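Local coordinates for protein histidine kinase (Methanosarcina mazei, PDB 3LI9) that probably catalyses ATP-dependent phosphorylation of a protein histidine in membrane signalling, this chain being the extracellular double-PDC (dCache) sensor domain of the kinase, at residues Ile39-Ala44 against Gly135-Thr140; Gly74-Tyr79 against Met150-Ser155; Pro95-Asp98 against Arg102-Pro105; Glu117-Val120 against Asp126-Gln129. All coordinates share one frame; numbering follows the deposited sequence.

Contact 1 (Ile39-Ala44 against Gly135-Thr140)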
loop_
_atom_site.group_PDB
_atom_site.type_symbol
_atom_site.label_atom_id
_atom_site.label_comp_id
_atom_site.label_asym_id
_atom_site.label_seq_id
_atom_site.Cartn_x
_atom_site.Cartn_y
_atom_site.Cartn_z
ATOM N N ILE A 39 -4.320 11.053 4.729
ATOM C CA ILE A 39 -5.589 10.842 5.473
ATOM C C ILE A 39 -5.261 10.176 6.806
ATOM O O ILE A 39 -5.665 10.636 7.894
ATOM C CB ILE A 39 -6.514 9.926 4.693
ATOM C CG1 ILE A 39 -6.992 10.665 3.409
ATOM C CG2 ILE A 39 -7.785 9.534 5.598
ATOM C CD1 ILE A 39 -7.795 9.758 2.430
ATOM N N ALA A 40 -4.508 9.074 6.724
ATOM C CA ALA A 40 -4.080 8.404 7.994
ATOM C C ALA A 40 -3.255 9.311 8.928
ATOM O O ALA A 40 -3.442 9.284 10.150
ATOM C CB ALA A 40 -3.287 7.139 7.679
ATOM N N ARG A 41 -2.334 10.067 8.363
ATOM C CA ARG A 41 -1.510 10.968 9.165
ATOM C C ARG A 41 -2.328 12.067 9.810
ATOM O O ARG A 41 -2.069 12.409 10.976
ATOM C CB ARG A 41 -0.430 11.550 8.298
ATOM C CG ARG A 41 0.665 12.151 9.192
ATOM C CD ARG A 41 2.040 12.221 8.407
ATOM N NE ARG A 41 3.076 12.708 9.315
ATOM C CZ ARG A 41 3.373 13.993 9.496
ATOM N NH1 ARG A 41 2.682 14.923 8.847
ATOM N NH2 ARG A 41 4.324 14.362 10.363
ATOM N N THR A 42 -3.307 12.614 9.081
ATOM C CA THR A 42 -4.103 13.701 9.636
ATOM C C THR A 42 -5.003 13.154 10.774
ATOM O O THR A 42 -5.139 13.792 11.819
ATOM C CB THR A 42 -4.943 14.317 8.568
ATOM O OG1 THR A 42 -4.030 14.916 7.649
ATOM C CG2 THR A 42 -5.756 15.516 9.176
ATOM N N LEU A 43 -5.521 11.945 10.567
ATOM C CA LEU A 43 -6.287 11.265 11.676
ATOM C C LEU A 43 -5.392 11.031 12.890
ATOM O O LEU A 43 -5.828 11.271 14.054
ATOM C CB LEU A 43 -6.867 9.942 11.176
ATOM C CG LEU A 43 -7.667 9.113 12.206
ATOM C CD1 LEU A 43 -8.827 9.923 12.729
ATOM C CD2 LEU A 43 -8.215 7.811 11.403
ATOM N N ALA A 44 -4.136 10.631 12.673
ATOM C CA ALA A 44 -3.201 10.436 13.806
ATOM C C ALA A 44 -2.925 11.748 14.554
ATOM O O ALA A 44 -3.003 11.741 15.827
ATOM C CB ALA A 44 -1.866 9.758 13.343
ATOM N N GLY A 135 8.548 4.606 15.084
ATOM C CA GLY A 135 7.949 5.918 15.227
ATOM C C GLY A 135 7.672 6.607 13.914
ATOM O O GLY A 135 7.406 7.794 13.926
ATOM N N LYS A 136 7.671 5.901 12.768
ATOM C CA LYS A 136 7.435 6.558 11.494
ATOM C C LYS A 136 6.105 6.109 10.745
ATOM O O LYS A 136 5.639 5.021 10.959
ATOM C CB LYS A 136 8.623 6.296 10.572
ATOM C CG LYS A 136 9.981 6.837 11.160
ATOM C CD LYS A 136 10.472 8.087 10.370
ATOM C CE LYS A 136 11.568 8.910 11.139
ATOM N NZ LYS A 136 12.290 9.825 10.215
ATOM N N ASP A 137 5.520 6.956 9.919
ATOM C CA ASP A 137 4.428 6.509 9.000
ATOM C C ASP A 137 4.903 5.312 8.175
ATOM O O ASP A 137 6.040 5.322 7.649
ATOM C CB ASP A 137 4.053 7.679 8.070
ATOM C CG ASP A 137 3.686 8.879 8.845
ATOM O OD1 ASP A 137 2.860 8.713 9.769
ATOM O OD2 ASP A 137 4.286 9.984 8.629
ATOM N N THR A 138 4.065 4.287 8.018
ATOM C CA THR A 138 4.434 3.069 7.294
ATOM C C THR A 138 3.413 2.680 6.248
ATOM O O THR A 138 2.258 3.089 6.337
ATOM C CB THR A 138 4.658 1.923 8.276
ATOM O OG1 THR A 138 3.393 1.475 8.797
ATOM C CG2 THR A 138 5.482 2.442 9.418
ATOM N N LEU A 139 3.860 1.917 5.255
ATOM C CA LEU A 139 3.036 1.355 4.261
ATOM C C LEU A 139 3.421 -0.126 4.199
ATOM O O LEU A 139 4.617 -0.468 3.979
ATOM C CB LEU A 139 3.287 2.058 2.927
ATOM C CG LEU A 139 2.661 1.478 1.712
ATOM C CD1 LEU A 139 1.143 1.621 1.721
ATOM C CD2 LEU A 139 3.231 2.230 0.484
ATOM N N THR A 140 2.431 -0.990 4.414
ATOM C CA THR A 140 2.709 -2.448 4.373
ATOM C C THR A 140 2.994 -2.875 2.924
ATOM O O THR A 140 2.655 -2.220 1.913
ATOM C CB THR A 140 1.450 -3.261 4.841
ATOM O OG1 THR A 140 0.405 -3.083 3.865
ATOM C CG2 THR A 140 1.054 -2.821 6.263
#
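Helix residues 39-44 and the loop and short strand of residues 135-140 come nearest at R41 and D137, whose CA atoms lie 7.4 Å apart, and the two backbones exchange no hydrogen bond. The gap is bridged by one salt bridge, R41 NE to D137 OD2 at 3.1 Å. In R41 CG is anti to the backbone N (chi1 -163°) and the chain stays extended to NE, which carries the guanidinium beyond the aspartate. The touch is therefore made by the inner end of that group, with CD of R41 almost as close to OD2 of D137 (3.2 Å). The two side chains cross at about a right angle, their guanidinium and carboxylate planes 89° apart, so this is a single-point ion pair and not a coplanar one. The other carboxylate oxygen, OD1 of D137, is hydrogen-bonded to S155 on strand 148-159, which limits its turning. In the PDC-fold (Cache) sensor domain the bridge links the long helix 13-48 to the edge region of the sheet, where helix 126-134 runs into strand 138-139. Lying at the surface and gripping through one oxygen, it is likely to be partly screened by solvent, a modest electrostatic link.

Contact 2 (Gly74-Tyr79 against Met150-Ser155)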
loop_
_atom_site.group_PDB
_atom_site.type_symbol
_atom_site.label_atom_id
_atom_site.label_comp_id
_atom_site.label_asym_id
_atom_site.label_seq_id
_atom_site.Cartn_x
_atom_site.Cartn_y
_atom_site.Cartn_z
ATOM N N GLY A 74 -11.189 0.387 4.672
ATOM C CA GLY A 74 -11.147 0.326 6.098
ATOM C C GLY A 74 -10.480 1.586 6.631
ATOM O O GLY A 74 -9.582 2.159 6.016
ATOM N N VAL A 75 -10.912 1.989 7.810
ATOM C CA VAL A 75 -10.244 3.070 8.549
ATOM C C VAL A 75 -10.273 2.608 10.014
ATOM O O VAL A 75 -11.263 2.053 10.512
ATOM C CB VAL A 75 -11.022 4.427 8.464
ATOM C CG1 VAL A 75 -10.290 5.598 9.274
ATOM C CG2 VAL A 75 -11.190 4.859 7.011
ATOM N N TYR A 76 -9.131 2.820 10.685
ATOM C CA TYR A 76 -9.030 2.226 12.014
ATOM C C TYR A 76 -8.137 3.004 12.956
ATOM O O TYR A 76 -7.267 3.780 12.534
ATOM C CB TYR A 76 -8.622 0.764 11.926
ATOM C CG TYR A 76 -7.356 0.501 11.107
ATOM C CD1 TYR A 76 -6.123 0.561 11.707
ATOM C CD2 TYR A 76 -7.430 0.324 9.704
ATOM C CE1 TYR A 76 -4.923 0.339 10.965
ATOM C CE2 TYR A 76 -6.283 0.122 8.970
ATOM C CZ TYR A 76 -5.049 0.124 9.597
ATOM O OH TYR A 76 -3.950 -0.105 8.814
ATOM N N LEU A 77 -8.304 2.706 14.267
ATOM C CA LEU A 77 -7.419 3.246 15.281
ATOM C C LEU A 77 -7.046 2.014 16.152
ATOM O O LEU A 77 -7.878 1.069 16.317
ATOM C CB LEU A 77 -8.224 4.205 16.182
ATOM C CG LEU A 77 -8.688 5.469 15.437
ATOM C CD1 LEU A 77 -9.694 6.224 16.359
ATOM C CD2 LEU A 77 -7.507 6.372 15.096
ATOM N N GLY A 78 -5.803 1.973 16.645
ATOM C CA GLY A 78 -5.464 0.875 17.569
ATOM C C GLY A 78 -4.580 1.520 18.656
ATOM O O GLY A 78 -3.622 2.161 18.345
ATOM N N TYR A 79 -4.967 1.380 19.932
ATOM C CA TYR A 79 -4.233 2.011 21.044
ATOM C C TYR A 79 -3.557 0.978 21.974
ATOM O O TYR A 79 -3.981 -0.165 22.086
ATOM C CB TYR A 79 -5.186 2.802 21.873
ATOM C CG TYR A 79 -5.557 4.137 21.235
ATOM C CD1 TYR A 79 -6.514 4.212 20.217
ATOM C CD2 TYR A 79 -4.932 5.336 21.670
ATOM C CE1 TYR A 79 -6.842 5.482 19.658
ATOM C CE2 TYR A 79 -5.272 6.590 21.102
ATOM C CZ TYR A 79 -6.206 6.615 20.103
ATOM O OH TYR A 79 -6.604 7.876 19.602
HETATM N N MSE A 150 -5.002 -5.567 -1.104
HETATM C CA MSE A 150 -4.902 -4.233 -0.528
HETATM C C MSE A 150 -3.527 -3.939 0.058
HETATM O O MSE A 150 -2.618 -4.778 0.102
HETATM C CB MSE A 150 -5.948 -4.074 0.574
HETATM C CG MSE A 150 -5.754 -5.042 1.713
HETATM SE SE MSE A 150 -7.275 -4.839 3.037
HETATM C CE MSE A 150 -8.629 -5.734 2.025
ATOM N N VAL A 151 -3.390 -2.663 0.411
ATOM C CA VAL A 151 -2.248 -2.253 1.228
ATOM C C VAL A 151 -2.765 -1.398 2.382
ATOM O O VAL A 151 -3.836 -0.816 2.276
ATOM C CB VAL A 151 -1.260 -1.460 0.330
ATOM C CG1 VAL A 151 -1.792 -0.094 -0.144
ATOM C CG2 VAL A 151 0.119 -1.445 0.920
ATOM N N SER A 152 -1.977 -1.315 3.455
ATOM C CA SER A 152 -2.371 -0.489 4.592
ATOM C C SER A 152 -1.392 0.634 4.827
ATOM O O SER A 152 -0.187 0.389 4.771
ATOM C CB SER A 152 -2.368 -1.408 5.864
ATOM O OG SER A 152 -3.029 -0.709 6.884
ATOM N N TYR A 153 -1.911 1.808 5.139
ATOM C CA TYR A 153 -1.075 2.959 5.515
ATOM C C TYR A 153 -1.294 3.174 7.011
ATOM O O TYR A 153 -2.440 3.266 7.449
ATOM C CB TYR A 153 -1.561 4.235 4.812
ATOM C CG TYR A 153 -1.420 4.265 3.287
ATOM C CD1 TYR A 153 -0.384 4.998 2.691
ATOM C CD2 TYR A 153 -2.291 3.532 2.463
ATOM C CE1 TYR A 153 -0.256 5.038 1.316
ATOM C CE2 TYR A 153 -2.138 3.534 1.058
ATOM C CZ TYR A 153 -1.104 4.317 0.525
ATOM O OH TYR A 153 -0.951 4.339 -0.850
ATOM N N ASP A 154 -0.221 3.344 7.788
ATOM C CA ASP A 154 -0.405 3.468 9.237
ATOM C C ASP A 154 0.476 4.582 9.760
ATOM O O ASP A 154 1.623 4.684 9.384
ATOM C CB ASP A 154 -0.039 2.170 9.950
ATOM C CG ASP A 154 -0.861 1.013 9.442
ATOM O OD1 ASP A 154 -2.011 0.896 9.923
ATOM O OD2 ASP A 154 -0.434 0.276 8.487
ATOM N N SER A 155 -0.076 5.379 10.659
ATOM C CA SER A 155 0.720 6.491 11.267
ATOM C C SER A 155 0.627 6.434 12.769
ATOM O O SER A 155 -0.425 6.156 13.336
ATOM C CB SER A 155 0.131 7.867 10.882
ATOM O OG SER A 155 0.296 8.144 9.524
#
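This is a buried, polar side-chain contact between two strands of one curled antiparallel sheet that are not direct neighbours: both pair with strand 162-172, which lies between them. The segments run in roughly the same direction, their axes 33° apart and 9.2 Å away at closest approach, so a long side chain has to span the gap. Y76 does so. Its CG sits between the backbone N and the carbonyl carbon (chi1 53°), which swings the ring off its strand toward D154. Y76 OH donates to D154 OD1 in a very short hydrogen bond, modelled at 2.4 Å; the hydroxyl is too close to S152 OG in the model, so the place of both is doubtful. Ring and carboxylate planes are 47° apart. With D154 replaced by an alanine, the Y76 hydroxyl would probably lose its carboxylate acceptor on strand 148-159 and the ring would be freer to shift. S152 OG, as modelled, is hydrogen-bonded to D170 of the intervening strand. A bis-tris molecule, probably from the crystallisation liquor, lies about 3 Å from the Y76 side chain, consistent with a pocket here. L119 also packs on Y76, while V75 and L77 lean on helices 13-48 and 55-67.

Contact 3 (Pro95-Asp98 against Arg102-Pro105); sequences PGHD and RFVP
H97 lays its imidazole beside the returning chain, CD2 of H97 3.5 Å from the carbonyl oxygen of R102 and NE2 of H97 3.7 Å from CD1 of F103. CG of H97 is anti to the carbonyl carbon, beside the backbone N (chi1 -73°), which turns the ring toward F103. NE2 reaches the phenylalanine at its ring edge, in plane, and the two rings are inclined by 31°. H97 ND1 donates to P95 O at 2.8 Å; P95 O lies close to the imidazole plane, whereas ND1 stands 45° out of the carbonyl plane. NE2 is also bonded to R55. A glycine in place of H97 would probably leave the P95 carbonyl without this donor and open a gap beside F103.

No direct hydrogen bond joins the segments; water does. Water 1, over the centre of one imidazole face, donates to G96 O (2.8 Å) and accepts from V104 N (2.8 Å). Water 2 accepts from D98 N (2.7 Å) and lies 2.7 Å from R102 O. D98 OD2 is taken by Y122; R102 NE is hydrogen-bonded to Y79 O and NH1 forms a salt bridge with D123. Within this loop between strands 74-79 and 105-108 of the PDC-fold domain, bridging water thus supplies polar partners that the two backbones do not give each other.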
loop_
_atom_site.group_PDB
_atom_site.type_symbol
_atom_site.label_atom_id
_atom_site.label_comp_id
_atom_site.label_asym_id
_atom_site.label_seq_id
_atom_site.Cartn_x
_atom_site.Cartn_y
_atom_site.Cartn_z
ATOM N N PRO A 95 -19.285 -3.786 21.980
ATOM C CA PRO A 95 -19.278 -3.764 20.499
ATOM C C PRO A 95 -17.998 -3.087 19.944
ATOM O O PRO A 95 -17.587 -2.020 20.458
ATOM C CB PRO A 95 -20.535 -2.939 20.155
ATOM C CG PRO A 95 -21.459 -3.077 21.371
ATOM C CD PRO A 95 -20.466 -3.091 22.547
ATOM N N GLY A 96 -17.439 -3.638 18.875
ATOM C CA GLY A 96 -16.211 -3.140 18.263
ATOM C C GLY A 96 -14.953 -3.444 19.034
ATOM O O GLY A 96 -13.881 -3.015 18.635
ATOM N N HIS A 97 -15.071 -4.195 20.157
ATOM C CA HIS A 97 -13.892 -4.411 21.075
ATOM C C HIS A 97 -13.632 -5.902 21.241
ATOM O O HIS A 97 -14.501 -6.751 20.868
ATOM C CB HIS A 97 -14.249 -3.813 22.444
ATOM C CG HIS A 97 -14.233 -2.307 22.430
ATOM N ND1 HIS A 97 -15.260 -1.553 21.894
ATOM C CD2 HIS A 97 -13.328 -1.419 22.929
ATOM C CE1 HIS A 97 -14.995 -0.264 22.086
ATOM N NE2 HIS A 97 -13.831 -0.157 22.675
ATOM N N ASP A 98 -12.471 -6.207 21.800
ATOM C CA ASP A 98 -12.149 -7.608 22.114
ATOM C C ASP A 98 -11.975 -7.759 23.643
ATOM O O ASP A 98 -12.372 -6.918 24.417
ATOM C CB ASP A 98 -10.920 -8.061 21.296
ATOM C CG ASP A 98 -9.654 -7.366 21.692
ATOM O OD1 ASP A 98 -9.603 -6.738 22.777
ATOM O OD2 ASP A 98 -8.709 -7.395 20.869
ATOM N N ARG A 102 -9.049 -2.772 24.950
ATOM C CA ARG A 102 -8.186 -1.758 24.265
ATOM C C ARG A 102 -9.021 -1.091 23.170
ATOM O O ARG A 102 -9.909 -1.772 22.596
ATOM C CB ARG A 102 -6.931 -2.349 23.632
ATOM C CG ARG A 102 -5.909 -2.805 24.723
ATOM C CD ARG A 102 -4.703 -3.554 24.221
ATOM N NE ARG A 102 -3.890 -2.786 23.261
ATOM C CZ ARG A 102 -2.783 -3.234 22.748
ATOM N NH1 ARG A 102 -2.358 -4.433 23.187
ATOM N NH2 ARG A 102 -2.103 -2.543 21.808
ATOM N N PHE A 103 -8.798 0.191 22.913
ATOM C CA PHE A 103 -9.546 0.842 21.786
ATOM C C PHE A 103 -8.880 0.485 20.479
ATOM O O PHE A 103 -7.854 1.043 20.128
ATOM C CB PHE A 103 -9.575 2.373 21.977
ATOM C CG PHE A 103 -10.631 3.074 21.170
ATOM C CD1 PHE A 103 -11.910 2.520 20.995
ATOM C CD2 PHE A 103 -10.329 4.309 20.557
ATOM C CE1 PHE A 103 -12.870 3.175 20.296
ATOM C CE2 PHE A 103 -11.334 4.968 19.798
ATOM C CZ PHE A 103 -12.602 4.392 19.672
ATOM N N VAL A 104 -9.491 -0.486 19.756
ATOM C CA VAL A 104 -8.914 -1.039 18.523
ATOM C C VAL A 104 -9.983 -1.151 17.406
ATOM O O VAL A 104 -10.099 -2.192 16.744
ATOM C CB VAL A 104 -8.209 -2.409 18.780
ATOM C CG1 VAL A 104 -6.822 -2.182 19.546
ATOM C CG2 VAL A 104 -9.144 -3.385 19.516
ATOM N N PRO A 105 -10.769 -0.088 17.204
ATOM C CA PRO A 105 -11.899 -0.227 16.244
ATOM C C PRO A 105 -11.422 -0.292 14.770
ATOM O O PRO A 105 -10.655 0.578 14.323
ATOM C CB PRO A 105 -12.760 1.005 16.530
ATOM C CG PRO A 105 -11.688 2.101 16.965
ATOM C CD PRO A 105 -10.680 1.266 17.793
HETATM O O HOH W 1 -12.194 -1.196 20.024
HETATM O O HOH W 2 -10.846 -4.314 22.848
#

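Contact 4 (Glu117-Val120 against Asp126-Gln129)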
loop_
_atom_site.group_PDB
_atom_site.type_symbol
_atom_site.label_atom_id
_atom_site.label_comp_id
_atom_site.label_asym_id
_atom_site.label_seq_id
_atom_site.Cartn_x
_atom_site.Cartn_y
_atom_site.Cartn_z
ATOM N N GLU A 117 -15.483 -3.693 13.892
ATOM C CA GLU A 117 -15.083 -4.896 14.681
ATOM C C GLU A 117 -13.696 -4.626 15.228
ATOM O O GLU A 117 -13.000 -3.784 14.701
ATOM C CB GLU A 117 -15.086 -6.174 13.803
ATOM C CG GLU A 117 -14.315 -6.120 12.513
ATOM C CD GLU A 117 -14.939 -7.123 11.462
ATOM O OE1 GLU A 117 -14.820 -6.794 10.261
ATOM O OE2 GLU A 117 -15.582 -8.212 11.841
ATOM N N PRO A 118 -13.240 -5.351 16.260
ATOM C CA PRO A 118 -11.833 -5.076 16.680
ATOM C C PRO A 118 -10.743 -5.507 15.657
ATOM O O PRO A 118 -10.904 -6.520 14.960
ATOM C CB PRO A 118 -11.672 -5.964 17.949
ATOM C CG PRO A 118 -12.803 -7.033 17.887
ATOM C CD PRO A 118 -13.896 -6.488 16.960
ATOM N N LEU A 119 -9.662 -4.768 15.621
ATOM C CA LEU A 119 -8.459 -5.155 14.904
ATOM C C LEU A 119 -7.994 -6.474 15.565
ATOM O O LEU A 119 -8.303 -6.715 16.744
ATOM C CB LEU A 119 -7.346 -4.142 15.165
ATOM C CG LEU A 119 -7.601 -2.797 14.441
ATOM C CD1 LEU A 119 -6.626 -1.757 15.056
ATOM C CD2 LEU A 119 -7.336 -2.979 12.887
ATOM N N VAL A 120 -7.251 -7.257 14.780
ATOM C CA VAL A 120 -6.653 -8.541 15.277
ATOM C C VAL A 120 -5.149 -8.453 14.999
ATOM O O VAL A 120 -4.686 -7.710 14.073
ATOM C CB VAL A 120 -7.358 -9.841 14.682
ATOM C CG1 VAL A 120 -6.764 -11.064 15.289
ATOM C CG2 VAL A 120 -8.802 -9.898 15.092
ATOM N N ASP A 126 2.999 -6.093 11.394
ATOM C CA ASP A 126 3.694 -4.884 11.030
ATOM C C ASP A 126 2.824 -3.646 10.930
ATOM O O ASP A 126 3.325 -2.574 11.105
ATOM C CB ASP A 126 4.347 -5.056 9.667
ATOM C CG ASP A 126 5.561 -5.945 9.727
ATOM O OD1 ASP A 126 6.086 -6.179 10.854
ATOM O OD2 ASP A 126 5.978 -6.393 8.629
ATOM N N TYR A 127 1.563 -3.763 10.553
ATOM C CA TYR A 127 0.804 -2.520 10.422
ATOM C C TYR A 127 0.827 -1.733 11.742
ATOM O O TYR A 127 0.661 -0.480 11.749
ATOM C CB TYR A 127 -0.643 -2.811 10.013
ATOM C CG TYR A 127 -1.553 -3.375 11.133
ATOM C CD1 TYR A 127 -2.379 -2.563 11.847
ATOM C CD2 TYR A 127 -1.606 -4.751 11.406
ATOM C CE1 TYR A 127 -3.206 -3.049 12.796
ATOM C CE2 TYR A 127 -2.465 -5.266 12.384
ATOM C CZ TYR A 127 -3.257 -4.405 13.080
ATOM O OH TYR A 127 -4.121 -4.876 14.037
ATOM N N TYR A 128 0.950 -2.454 12.855
ATOM C CA TYR A 128 0.980 -1.796 14.192
ATOM C C TYR A 128 2.381 -1.771 14.716
ATOM O O TYR A 128 2.811 -0.758 15.233
ATOM C CB TYR A 128 0.092 -2.547 15.209
ATOM C CG TYR A 128 -0.151 -1.851 16.538
ATOM C CD1 TYR A 128 -1.393 -1.281 16.815
ATOM C CD2 TYR A 128 0.789 -1.864 17.548
ATOM C CE1 TYR A 128 -1.673 -0.686 18.037
ATOM C CE2 TYR A 128 0.549 -1.243 18.757
ATOM C CZ TYR A 128 -0.674 -0.681 19.019
ATOM O OH TYR A 128 -0.953 -0.124 20.252
ATOM N N GLN A 129 3.098 -2.900 14.593
ATOM C CA GLN A 129 4.438 -2.999 15.208
ATOM C C GLN A 129 5.478 -2.122 14.496
ATOM O O GLN A 129 6.394 -1.605 15.129
ATOM C CB GLN A 129 4.936 -4.450 15.256
ATOM C CG GLN A 129 4.127 -5.360 16.219
ATOM C CD GLN A 129 4.129 -4.842 17.646
ATOM O OE1 GLN A 129 5.166 -4.590 18.191
ATOM N NE2 GLN A 129 2.959 -4.700 18.253
#
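L119 and V120, just past the end of strand 115-118, meet the Y127 side chain from the first turn of helix 126-134. The backbones stay well apart, the nearest CA atoms, those of L119 and Y128, being 10.0 Å from each other, so the tyrosine covers most of the distance.

The polar part is one hydrogen bond. Y127 OH donates to V120 O at 2.9 Å, with a C=O...donor angle of 131°; the hydroxyl stands 49° above the carbonyl plane and does not lie on a lone pair. Seen from the tyrosine, V120 O sits at the ring edge, near its plane. The CG of Y127 is placed between its backbone N and carbonyl carbon (chi1 75°), and this rotation sends the phenol across to the loop. The V120 side chain itself turns away, so this residue contributes its main chain.

The apolar part belongs to L119. Its CB is 3.5 Å from Y127 OH, and its CD2 lies 4.1 Å from Y127 CE1, approaching the ring obliquely. The phenol oxygen is thus flanked by leucine carbon while the carbonyl of V120 accepts its hydrogen bond. On the Y127 side, CB of Y128 rests 4.1 Å above one ring face, offset toward the rim.

V120 N is hydrogen-bonded to a bound bis-tris molecule, probably from the crystallisation liquor, which also lies about 4 Å from Y127. L119 pairs with V104 through its backbone, Y127 and Y128 pack on I166 of strand 162-172, and Y122 lies against both tyrosines, so the contact joins the sheet edge to helix 126-134.

In the fold
Contacts 2 and 4 border the bound bis-tris, their centres about 8 Å apart. V120 N of contact 4 is hydrogen-bonded to that molecule and Y76 OH of contact 2 only weakly; it may mark the sensor pocket of this PDC domain. Contact 1 adjoins contact 2 through the neighbouring strands 138-139 and 148-159, its centre again about 8 Å away, and the two are joined where T138 N meets D154 O at 2.8 Å. Contact 3 lies farther out, its centre about 20 Å from that of contact 1. It is tied to contact 2 by Y79 N to F103 O, 2.9 Å, and to contact 4 by L119 N to V104 O, 2.8 Å.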